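Local coordinates for protein alpha-galacturonidase (PDB 3FEF) that hydrolyses alpha-1,4-linked galacturonate, probably digalacturonate in nature, as a family 4 glycosidase dependent on NAD(+) and manganese, at residues 197-209 with 353-365. Residues are numbered along the deposited sequence; the frame is centred on the assembly and turned at random.
Sequences IRVNVLGINHFTW and VLNLPIQAIVETN. With MG (magnesium ion), chain G.
The tight turn that presents His206 to the active-site metal is backed by Glu363, whose extended side chain runs alongside the loop past Thr208. CG2 of Thr208 lies 3.6 Å from Glu363 CD, and with Glu363 CG anti to its backbone N (chi1 -172°) the carboxylate is carried on to the turn. There water 4 joins three groups: it accepts from His206 N and donates to Thr208 OG1 and Glu363 OE1, the last at 3.2 Å. Asn346 and Asn344 of strand 341-348 hydrogen-bond OE1 and OE2 respectively, holding this buried carboxylate in place. Through water 4 it probably acts as second-shell support for the metal-binding turn, a type II turn from Ile204 to Phe207 that links two antiparallel strands. His206 NE2 lies 2.3 Å from a magnesium ion, which occupies the site of the manganese used for activity and is also bound by Cys169 and three waters. Next to the turn, strand 361-365 runs antiparallel to 197-202, and Glu363 N donates to Gly203 O (2.9 Å) from above the carbonyl plane. Farther along, Asn365 ND2 reaches Val199 O at 3.0 Å, with Val199 O close to the amide plane of Asn365, although the N-H...O angle is only 139°. Water 1 bridges that same ND2 to Asn200 OD1, which also accepts a hydrogen bond from Gln374 NE2 of the second subunit, while Leu202 CB packs on Val353 CG2 (3.9 Å).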
ATOM      1  N   ILE A 197      -3.019   8.306  33.415  1.00 22.40           N
ATOM      2  CA  ILE A 197      -3.464   9.175  32.343  1.00 24.08           C
ATOM      3  C   ILE A 197      -3.215   8.389  31.078  1.00 23.09           C
ATOM      4  O   ILE A 197      -2.089   8.316  30.606  1.00 24.26           O
ATOM      5  CB  ILE A 197      -2.683  10.500  32.292  1.00 26.01           C
ATOM      6  CG1 ILE A 197      -2.673  11.147  33.681  1.00 24.11           C
ATOM      7  CG2 ILE A 197      -3.329  11.459  31.252  1.00 23.28           C
ATOM      8  CD1 ILE A 197      -4.081  11.560  34.123  1.00 22.90           C
ATOM      9  N   ARG A 198      -4.264   7.765  30.567  1.00 20.53           N
ATOM     10  CA  ARG A 198      -4.135   6.838  29.460  1.00 25.25           C
ATOM     11  C   ARG A 198      -4.299   7.642  28.201  1.00 25.13           C
ATOM     12  O   ARG A 198      -5.378   8.200  27.934  1.00 24.92           O
ATOM     13  CB  ARG A 198      -5.224   5.775  29.552  1.00 26.52           C
ATOM     14  CG  ARG A 198      -5.204   5.026  30.889  1.00 32.91           C
ATOM     15  CD  ARG A 198      -4.068   4.011  30.950  1.00 36.01           C
ATOM     16  NE  ARG A 198      -3.866   3.501  32.307  1.00 41.13           N
ATOM     17  CZ  ARG A 198      -2.880   2.675  32.664  1.00 42.19           C
ATOM     18  NH1 ARG A 198      -2.004   2.243  31.762  1.00 41.97           N
ATOM     19  NH2 ARG A 198      -2.765   2.282  33.927  1.00 42.79           N
ATOM     20  N   VAL A 199      -3.228   7.733  27.435  1.00 21.73           N
ATOM     21  CA  VAL A 199      -3.254   8.614  26.297  1.00 23.02           C
ATOM     22  C   VAL A 199      -3.037   7.837  25.008  1.00 23.98           C
ATOM     23  O   VAL A 199      -2.312   6.830  24.984  1.00 25.03           O
ATOM     24  CB  VAL A 199      -2.202   9.764  26.453  1.00 23.82           C
ATOM     25  CG1 VAL A 199      -2.541  10.656  27.642  1.00 22.37           C
ATOM     26  CG2 VAL A 199      -0.787   9.208  26.583  1.00 23.14           C
ATOM     27  N   ASN A 200      -3.672   8.291  23.935  1.00 21.89           N
ATOM     28  CA  ASN A 200      -3.340   7.803  22.615  1.00 21.84           C
ATOM     29  C   ASN A 200      -2.376   8.780  21.977  1.00 23.22           C
ATOM     30  O   ASN A 200      -2.772   9.851  21.509  1.00 22.61           O
ATOM     31  CB  ASN A 200      -4.583   7.624  21.738  1.00 23.38           C
ATOM     32  CG  ASN A 200      -4.246   7.022  20.376  1.00 22.51           C
ATOM     33  OD1 ASN A 200      -3.692   5.941  20.302  1.00 26.35           O
ATOM     34  ND2 ASN A 200      -4.563   7.730  19.302  1.00 19.15           N
ATOM     35  N   VAL A 201      -1.100   8.406  21.960  1.00 24.70           N
ATOM     36  CA  VAL A 201      -0.041   9.313  21.549  1.00 22.33           C
ATOM     37  C   VAL A 201       0.635   8.856  20.244  1.00 23.08           C
ATOM     38  O   VAL A 201       0.839   7.657  20.014  1.00 22.22           O
ATOM     39  CB  VAL A 201       0.989   9.440  22.674  1.00 24.57           C
ATOM     40  CG1 VAL A 201       1.671   8.110  22.909  1.00 22.72           C
ATOM     41  CG2 VAL A 201       2.006  10.554  22.374  1.00 23.51           C
ATOM     42  N   LEU A 202       0.977   9.817  19.393  1.00 18.62           N
ATOM     43  CA  LEU A 202       1.481   9.502  18.070  1.00 20.00           C
ATOM     44  C   LEU A 202       2.202  10.683  17.433  1.00 21.00           C
ATOM     45  O   LEU A 202       1.939  11.845  17.756  1.00 21.10           O
ATOM     46  CB  LEU A 202       0.360   8.964  17.170  1.00 20.96           C
ATOM     47  CG  LEU A 202      -0.828   9.866  16.760  1.00 25.11           C
ATOM     48  CD1 LEU A 202      -1.479   9.349  15.479  1.00 24.32           C
ATOM     49  CD2 LEU A 202      -1.886   9.953  17.862  1.00 23.87           C
ATOM     50  N   GLY A 203       3.129  10.382  16.529  1.00 17.53           N
ATOM     51  CA  GLY A 203       3.929  11.424  15.904  1.00 16.55           C
ATOM     52  C   GLY A 203       5.336  10.924  15.652  1.00 15.66           C
ATOM     53  O   GLY A 203       5.562   9.743  15.403  1.00 16.25           O
ATOM     54  N   ILE A 204       6.283  11.834  15.675  1.00 17.88           N
ATOM     55  CA  ILE A 204       7.680  11.458  15.606  1.00 18.88           C
ATOM     56  C   ILE A 204       8.282  12.057  16.874  1.00 20.78           C
ATOM     57  O   ILE A 204       7.685  12.958  17.478  1.00 21.60           O
ATOM     58  CB  ILE A 204       8.352  12.058  14.370  1.00 19.50           C
ATOM     59  CG1 ILE A 204       8.163  13.572  14.352  1.00 18.28           C
ATOM     60  CG2 ILE A 204       7.769  11.442  13.086  1.00 18.26           C
ATOM     61  CD1 ILE A 204       8.711  14.251  13.076  1.00 19.29           C
ATOM     62  N   ASN A 205       9.443  11.560  17.279  1.00 20.79           N
ATOM     63  CA  ASN A 205      10.073  11.991  18.533  1.00 22.97           C
ATOM     64  C   ASN A 205      10.175  13.520  18.697  1.00 21.90           C
ATOM     65  O   ASN A 205      10.558  14.232  17.769  1.00 24.42           O
ATOM     66  CB  ASN A 205      11.465  11.341  18.666  1.00 22.40           C
ATOM     67  CG  ASN A 205      12.098  11.594  20.032  1.00 25.98           C
ATOM     68  OD1 ASN A 205      11.549  11.220  21.091  1.00 27.71           O
ATOM     69  ND2 ASN A 205      13.229  12.258  20.018  1.00 26.45           N
ATOM     70  N   HIS A 206       9.835  14.015  19.884  1.00 20.61           N
ATOM     71  CA  HIS A 206       9.780  15.463  20.174  1.00 22.63           C
ATOM     72  C   HIS A 206       8.686  16.224  19.438  1.00 23.80           C
ATOM     73  O   HIS A 206       8.555  17.435  19.603  1.00 24.80           O
ATOM     74  CB  HIS A 206      11.147  16.146  19.960  1.00 21.87           C
ATOM     75  CG  HIS A 206      12.202  15.671  20.908  1.00 20.50           C
ATOM     76  ND1 HIS A 206      13.548  15.772  20.645  1.00 22.08           N
ATOM     77  CD2 HIS A 206      12.100  15.037  22.101  1.00 21.74           C
ATOM     78  CE1 HIS A 206      14.232  15.259  21.654  1.00 23.73           C
ATOM     79  NE2 HIS A 206      13.375  14.811  22.553  1.00 23.47           N
ATOM     80  N   PHE A 207       7.913  15.518  18.621  1.00 21.98           N
ATOM     81  CA  PHE A 207       6.784  16.113  17.901  1.00 21.68           C
ATOM     82  C   PHE A 207       5.629  15.099  17.960  1.00 23.65           C
ATOM     83  O   PHE A 207       5.124  14.642  16.933  1.00 21.02           O
ATOM     84  CB  PHE A 207       7.173  16.405  16.451  1.00 22.68           C
ATOM     85  CG  PHE A 207       6.234  17.365  15.735  1.00 24.71           C
ATOM     86  CD1 PHE A 207       5.994  18.644  16.246  1.00 23.77           C
ATOM     87  CD2 PHE A 207       5.612  16.992  14.548  1.00 22.85           C
ATOM     88  CE1 PHE A 207       5.137  19.535  15.585  1.00 21.19           C
ATOM     89  CE2 PHE A 207       4.757  17.866  13.890  1.00 24.77           C
ATOM     90  CZ  PHE A 207       4.523  19.148  14.414  1.00 22.91           C
ATOM     91  N   THR A 208       5.266  14.743  19.193  1.00 19.94           N
ATOM     92  CA  THR A 208       4.238  13.780  19.509  1.00 20.35           C
ATOM     93  C   THR A 208       2.942  14.468  19.924  1.00 20.92           C
ATOM     94  O   THR A 208       2.957  15.564  20.493  1.00 22.59           O
ATOM     95  CB  THR A 208       4.680  12.895  20.692  1.00 21.57           C
ATOM     96  OG1 THR A 208       5.398  13.712  21.623  1.00 24.71           O
ATOM     97  CG2 THR A 208       5.594  11.776  20.223  1.00 21.19           C
ATOM     98  N   TRP A 209       1.819  13.806  19.652  1.00 19.12           N
ATOM     99  CA  TRP A 209       0.518  14.404  19.862  1.00 21.19           C
ATOM    100  C   TRP A 209      -0.429  13.406  20.494  1.00 22.06           C
ATOM    101  O   TRP A 209      -0.392  12.202  20.205  1.00 22.51           O
ATOM    102  CB  TRP A 209      -0.054  14.890  18.521  1.00 17.90           C
ATOM    103  CG  TRP A 209       0.820  15.952  17.924  1.00 20.39           C
ATOM    104  CD1 TRP A 209       2.027  15.772  17.305  1.00 16.59           C
ATOM    105  CD2 TRP A 209       0.566  17.364  17.914  1.00 20.34           C
ATOM    106  NE1 TRP A 209       2.538  16.988  16.914  1.00 21.68           N
ATOM    107  CE2 TRP A 209       1.660  17.979  17.270  1.00 20.63           C
ATOM    108  CE3 TRP A 209      -0.480  18.164  18.389  1.00 21.33           C
ATOM    109  CZ2 TRP A 209       1.742  19.360  17.092  1.00 22.46           C
ATOM    110  CZ3 TRP A 209      -0.403  19.539  18.210  1.00 23.10           C
ATOM    111  CH2 TRP A 209       0.696  20.125  17.569  1.00 19.93           C
ATOM    112  N   VAL A 353       0.920   4.647  12.577  1.00 18.25           N
ATOM    113  CA  VAL A 353       0.511   6.031  12.338  1.00 21.36           C
ATOM    114  C   VAL A 353       0.081   6.141  10.896  1.00 22.58           C
ATOM    115  O   VAL A 353       0.857   5.827   9.991  1.00 23.30           O
ATOM    116  CB  VAL A 353       1.597   7.078  12.604  1.00 19.99           C
ATOM    117  CG1 VAL A 353       1.061   8.465  12.201  1.00 20.59           C
ATOM    118  CG2 VAL A 353       2.022   7.090  14.117  1.00 19.37           C
ATOM    119  N   LEU A 354      -1.154   6.579  10.688  1.00 23.75           N
ATOM    120  CA  LEU A 354      -1.734   6.675   9.334  1.00 24.89           C
ATOM    121  C   LEU A 354      -1.136   7.784   8.482  1.00 25.16           C
ATOM    122  O   LEU A 354      -0.832   8.855   8.994  1.00 22.61           O
ATOM    123  CB  LEU A 354      -3.267   6.894   9.422  1.00 23.12           C
ATOM    124  CG  LEU A 354      -4.113   5.715   9.897  1.00 24.32           C
ATOM    125  CD1 LEU A 354      -5.665   5.992   9.846  1.00 25.40           C
ATOM    126  CD2 LEU A 354      -3.748   4.488   9.074  1.00 23.52           C
ATOM    127  N   ASN A 355      -1.027   7.535   7.172  1.00 26.07           N
ATOM    128  CA  ASN A 355      -0.622   8.555   6.198  1.00 27.39           C
ATOM    129  C   ASN A 355       0.810   9.058   6.364  1.00 27.83           C
ATOM    130  O   ASN A 355       1.119  10.163   5.957  1.00 28.48           O
ATOM    131  CB  ASN A 355      -1.573   9.774   6.220  1.00 25.94           C
ATOM    132  CG  ASN A 355      -3.033   9.388   6.221  1.00 31.88           C
ATOM    133  OD1 ASN A 355      -3.460   8.468   5.514  1.00 31.30           O
ATOM    134  ND2 ASN A 355      -3.817  10.095   7.019  1.00 30.64           N
ATOM    135  N   LEU A 356       1.675   8.272   6.986  1.00 29.79           N
ATOM    136  CA  LEU A 356       3.082   8.660   7.146  1.00 27.37           C
ATOM    137  C   LEU A 356       3.890   7.557   6.507  1.00 25.37           C
ATOM    138  O   LEU A 356       3.482   6.408   6.564  1.00 28.31           O
ATOM    139  CB  LEU A 356       3.448   8.799   8.631  1.00 27.46           C
ATOM    140  CG  LEU A 356       3.695  10.172   9.284  1.00 30.98           C
ATOM    141  CD1 LEU A 356       2.789  11.271   8.771  1.00 29.84           C
ATOM    142  CD2 LEU A 356       3.622  10.092  10.803  1.00 28.19           C
ATOM    143  N   PRO A 357       5.037   7.885   5.892  1.00 24.73           N
ATOM    144  CA  PRO A 357       5.708   6.833   5.116  1.00 23.75           C
ATOM    145  C   PRO A 357       5.993   5.583   5.949  1.00 27.88           C
ATOM    146  O   PRO A 357       6.275   5.667   7.152  1.00 27.27           O
ATOM    147  CB  PRO A 357       7.039   7.474   4.694  1.00 25.68           C
ATOM    148  CG  PRO A 357       6.862   8.949   4.873  1.00 26.68           C
ATOM    149  CD  PRO A 357       5.770   9.165   5.899  1.00 23.94           C
ATOM    150  N   ILE A 358       5.937   4.422   5.321  1.00 25.87           N
ATOM    151  CA  ILE A 358       6.260   3.223   6.039  1.00 28.23           C
ATOM    152  C   ILE A 358       7.788   3.044   6.236  1.00 26.28           C
ATOM    153  O   ILE A 358       8.590   3.530   5.433  1.00 23.36           O
ATOM    154  CB  ILE A 358       5.558   2.009   5.409  1.00 31.07           C
ATOM    155  CG1 ILE A 358       6.547   1.035   4.811  1.00 32.65           C
ATOM    156  CG2 ILE A 358       4.521   2.459   4.409  1.00 33.02           C
ATOM    157  CD1 ILE A 358       6.211  -0.364   5.242  1.00 34.57           C
ATOM    158  N   GLN A 359       8.169   2.381   7.333  1.00 27.41           N
ATOM    159  CA  GLN A 359       9.578   2.248   7.741  1.00 27.39           C
ATOM    160  C   GLN A 359      10.102   3.449   8.523  1.00 25.53           C
ATOM    161  O   GLN A 359      11.057   3.332   9.282  1.00 23.98           O
ATOM    162  CB  GLN A 359      10.462   2.098   6.522  1.00 32.24           C
ATOM    163  CG  GLN A 359       9.992   1.043   5.583  1.00 37.96           C
ATOM    164  CD  GLN A 359      10.631  -0.233   5.922  1.00 42.69           C
ATOM    165  OE1 GLN A 359      10.368  -0.806   6.986  1.00 45.05           O
ATOM    166  NE2 GLN A 359      11.523  -0.689   5.048  1.00 44.48           N
ATOM    167  N   ALA A 360       9.535   4.623   8.284  1.00 23.49           N
ATOM    168  CA  ALA A 360      10.013   5.792   9.001  1.00 23.22           C
ATOM    169  C   ALA A 360       9.801   5.530  10.497  1.00 20.70           C
ATOM    170  O   ALA A 360       8.875   4.832  10.879  1.00 19.40           O
ATOM    171  CB  ALA A 360       9.282   7.038   8.555  1.00 19.24           C
ATOM    172  N   ILE A 361      10.691   6.069  11.317  1.00 22.48           N
ATOM    173  CA  ILE A 361      10.628   5.923  12.771  1.00 20.37           C
ATOM    174  C   ILE A 361       9.553   6.841  13.343  1.00 22.63           C
ATOM    175  O   ILE A 361       9.698   8.060  13.303  1.00 17.67           O
ATOM    176  CB  ILE A 361      11.990   6.305  13.414  1.00 19.46           C
ATOM    177  CG1 ILE A 361      13.125   5.525  12.731  1.00 16.09           C
ATOM    178  CG2 ILE A 361      11.978   6.068  14.968  1.00 16.90           C
ATOM    179  CD1 ILE A 361      12.897   4.034  12.715  1.00 12.07           C
ATOM    180  N   VAL A 362       8.475   6.247  13.850  1.00 20.27           N
ATOM    181  CA  VAL A 362       7.417   6.999  14.519  1.00 18.63           C
ATOM    182  C   VAL A 362       7.277   6.591  16.010  1.00 19.51           C
ATOM    183  O   VAL A 362       7.670   5.485  16.415  1.00 16.47           O
ATOM    184  CB  VAL A 362       6.083   6.827  13.753  1.00 20.10           C
ATOM    185  CG1 VAL A 362       6.215   7.398  12.292  1.00 14.50           C
ATOM    186  CG2 VAL A 362       5.728   5.349  13.677  1.00 18.68           C
ATOM    187  N   GLU A 363       6.744   7.496  16.820  1.00 17.05           N
ATOM    188  CA  GLU A 363       6.494   7.231  18.228  1.00 20.69           C
ATOM    189  C   GLU A 363       5.007   6.960  18.481  1.00 21.37           C
ATOM    190  O   GLU A 363       4.172   7.817  18.195  1.00 21.51           O
ATOM    191  CB  GLU A 363       6.979   8.441  19.079  1.00 25.13           C
ATOM    192  CG  GLU A 363       6.947   8.234  20.621  1.00 25.02           C
ATOM    193  CD  GLU A 363       7.872   9.196  21.395  1.00 30.01           C
ATOM    194  OE1 GLU A 363       8.744   9.860  20.776  1.00 29.92           O
ATOM    195  OE2 GLU A 363       7.750   9.266  22.645  1.00 32.59           O
ATOM    196  N   THR A 364       4.686   5.759  18.986  1.00 19.58           N
ATOM    197  CA  THR A 364       3.328   5.403  19.433  1.00 19.91           C
ATOM    198  C   THR A 364       3.430   4.505  20.651  1.00 21.63           C
ATOM    199  O   THR A 364       4.527   4.084  21.036  1.00 17.81           O
ATOM    200  CB  THR A 364       2.517   4.593  18.383  1.00 20.85           C
ATOM    201  OG1 THR A 364       3.179   3.352  18.129  1.00 19.84           O
ATOM    202  CG2 THR A 364       2.365   5.356  17.074  1.00 18.97           C
ATOM    203  N   ASN A 365       2.283   4.219  21.260  1.00 19.62           N
ATOM    204  CA  ASN A 365       2.208   3.121  22.207  1.00 19.46           C
ATOM    205  C   ASN A 365       2.550   1.803  21.544  1.00 22.41           C
ATOM    206  O   ASN A 365       2.333   1.626  20.337  1.00 22.80           O
ATOM    207  CB  ASN A 365       0.824   3.044  22.837  1.00 17.30           C
ATOM    208  CG  ASN A 365       0.611   4.139  23.854  1.00 20.12           C
ATOM    209  OD1 ASN A 365       1.570   4.612  24.477  1.00 19.54           O
ATOM    210  ND2 ASN A 365      -0.618   4.575  24.002  1.00 20.52           N
TER
HETATM  211 MG    MG G   1      13.678  13.299  24.261  1.00 39.02          MG
HETATM  212  O   HOH W   1      -2.767   3.919  22.118  1.00 24.66           O
HETATM  213  O   HOH W   2      -0.118   5.482  20.787  1.00 24.82           O
HETATM  214  O   HOH W   3      10.294   9.238  15.628  1.00 19.73           O
HETATM  215  O   HOH W   4       8.416  12.889  21.802  1.00 34.40           O
HETATM  216  O   HOH W   5      13.612  14.716  26.122  1.00 59.66           O
HETATM  217  O   HOH W   6      14.195  11.894  26.102  1.00 42.89           O
HETATM  218  O   HOH W   7      14.578  11.926  22.593  1.00 32.69           O